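Local coordinates for protein nucleoside 2-deoxyribosyltransferase (Enterococcus faecalis, PDB 7M5H) that probably acts on nucleoside or nucleotide N-glycosidic bonds, as a Rossmann-fold member of the nucleoside 2-deoxyribosyltransferase family, at residues N66-D71 with Y94-P99. Sequence-based numbering, arbitrary orientation. Where two conformers were deposited one is given.
Sequences NVLASD and YAKGIP
I98 reaches across to the turn V67-D71, its CB already directed at that turn. There the side chain branches. CG2 takes one course, lying 4.0 Å from both the O of S70 and the O of D71. CG1 takes the other, anti to the carbonyl carbon of I98 (chi1 -62°), and passes at a similar distance from the O of S70. The extended chi2 then carries CD1 to the end of helix 56-68, where it rests 3.5 Å from the O of V67, 3.7 Å from the O of S70 and 4.0 Å from the CA of L68. That V67 oxygen accepts a hydrogen bond from the N of S70; a second, from S70 OG, is doubtful, being very short in one of two conformers. Beyond I98, the ring of P99 puts CD 3.5 Å from the O of D71. On the outer side, the side chains of L68 and K96 pass at a slant, with L68 CD2 3.6 Å from K96 CG, while NZ of K96 hydrogen-bonds a glycerol, probably from the crystallisation liquor. G97, with positive phi, leaves the helical conformation in a Schellman motif. The contact thus joins the C-terminal ends of helices 56-68 and 84-96, just before the chain enters the neighbouring parallel strands 72-76 and 100-103 of the Rossmann-like sheet.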
loop_
_atom_site.group_PDB
_atom_site.type_symbol
_atom_site.label_atom_id
_atom_site.label_comp_id
_atom_site.label_asym_id
_atom_site.label_seq_id
_atom_site.Cartn_x
_atom_site.Cartn_y
_atom_site.Cartn_z
ATOM N N ASN B 66 -1.255 0.957 25.813
ATOM C CA ASN B 66 -1.477 -0.483 25.833
ATOM C C ASN B 66 -0.255 -1.248 25.341
ATOM O O ASN B 66 0.026 -2.347 25.833
ATOM C CB ASN B 66 -2.701 -0.839 24.992
ATOM C CG ASN B 66 -3.964 -0.163 25.489
ATOM O OD1 ASN B 66 -4.719 0.420 24.710
ATOM N ND2 ASN B 66 -4.200 -0.237 26.793
ATOM N N VAL B 67 0.474 -0.693 24.369
ATOM C CA VAL B 67 1.691 -1.342 23.888
ATOM C C VAL B 67 2.726 -1.420 25.004
ATOM O O VAL B 67 3.290 -2.486 25.280
ATOM C CB VAL B 67 2.246 -0.604 22.657
ATOM C CG1 VAL B 67 3.620 -1.146 22.287
ATOM C CG2 VAL B 67 1.288 -0.725 21.480
ATOM N N LEU B 68 2.980 -0.292 25.672
ATOM C CA LEU B 68 4.022 -0.236 26.691
ATOM C C LEU B 68 3.686 -1.062 27.925
ATOM O O LEU B 68 4.602 -1.483 28.638
ATOM C CB LEU B 68 4.280 1.217 27.098
ATOM C CG LEU B 68 4.774 2.157 25.997
ATOM C CD1 LEU B 68 5.136 3.519 26.571
ATOM C CD2 LEU B 68 5.955 1.548 25.262
ATOM N N ALA B 69 2.405 -1.302 28.196
ATOM C CA ALA B 69 2.006 -2.101 29.347
ATOM C C ALA B 69 2.065 -3.599 29.082
ATOM O O ALA B 69 1.747 -4.384 29.982
ATOM C CB ALA B 69 0.592 -1.712 29.789
ATOM N N SER B 70 2.471 -4.014 27.889
ATOM C CA SER B 70 2.479 -5.420 27.516
ATOM C C SER B 70 3.854 -6.034 27.744
ATOM O O SER B 70 4.876 -5.343 27.740
ATOM C CB SER B 70 2.069 -5.597 26.053
ATOM O OG SER B 70 3.017 -5.002 25.182
ATOM N N ASP B 71 3.864 -7.349 27.953
ATOM C CA ASP B 71 5.103 -8.107 28.070
ATOM C C ASP B 71 5.541 -8.701 26.741
ATOM O O ASP B 71 6.724 -9.018 26.576
ATOM C CB ASP B 71 4.942 -9.233 29.096
ATOM C CG ASP B 71 4.542 -8.724 30.465
ATOM O OD1 ASP B 71 5.231 -7.825 30.991
ATOM O OD2 ASP B 71 3.534 -9.219 31.011
ATOM N N TYR B 94 10.431 -2.314 19.958
ATOM C CA TYR B 94 11.860 -2.608 19.914
ATOM C C TYR B 94 12.645 -1.641 20.790
ATOM O O TYR B 94 13.492 -2.056 21.590
ATOM C CB TYR B 94 12.376 -2.560 18.475
ATOM C CG TYR B 94 13.886 -2.635 18.403
ATOM C CD1 TYR B 94 14.544 -3.852 18.519
ATOM C CD2 TYR B 94 14.654 -1.486 18.245
ATOM C CE1 TYR B 94 15.923 -3.926 18.470
ATOM C CE2 TYR B 94 16.035 -1.551 18.197
ATOM C CZ TYR B 94 16.663 -2.775 18.308
ATOM O OH TYR B 94 18.037 -2.848 18.259
ATOM N N ALA B 95 12.377 -0.341 20.650
ATOM C CA ALA B 95 13.133 0.655 21.401
ATOM C C ALA B 95 12.904 0.524 22.901
ATOM O O ALA B 95 13.788 0.866 23.694
ATOM C CB ALA B 95 12.765 2.060 20.925
ATOM N N LYS B 96 11.740 0.028 23.309
ATOM C CA LYS B 96 11.449 -0.200 24.718
ATOM C C LYS B 96 11.844 -1.594 25.187
ATOM O O LYS B 96 11.703 -1.894 26.377
ATOM C CB LYS B 96 9.961 0.033 24.994
ATOM C CG LYS B 96 9.529 1.481 24.842
ATOM C CD LYS B 96 10.225 2.373 25.857
ATOM C CE LYS B 96 9.745 3.811 25.749
ATOM N NZ LYS B 96 10.396 4.694 26.756
ATOM N N GLY B 97 12.333 -2.448 24.291
ATOM C CA GLY B 97 12.766 -3.774 24.682
ATOM C C GLY B 97 11.659 -4.785 24.863
ATOM O O GLY B 97 11.852 -5.778 25.569
ATOM N N ILE B 98 10.503 -4.569 24.246
ATOM C CA ILE B 98 9.377 -5.490 24.344
ATOM C C ILE B 98 9.457 -6.458 23.164
ATOM O O ILE B 98 9.402 -6.004 22.010
ATOM C CB ILE B 98 8.039 -4.743 24.355
ATOM C CG1 ILE B 98 7.960 -3.820 25.575
ATOM C CG2 ILE B 98 6.878 -5.725 24.347
ATOM C CD1 ILE B 98 6.726 -2.945 25.607
ATOM N N PRO B 99 9.589 -7.761 23.399
ATOM C CA PRO B 99 9.747 -8.699 22.280
ATOM C C PRO B 99 8.508 -8.751 21.399
ATOM O O PRO B 99 7.389 -8.477 21.838
ATOM C CB PRO B 99 9.993 -10.045 22.976
ATOM C CG PRO B 99 9.413 -9.879 24.348
ATOM C CD PRO B 99 9.629 -8.437 24.706
#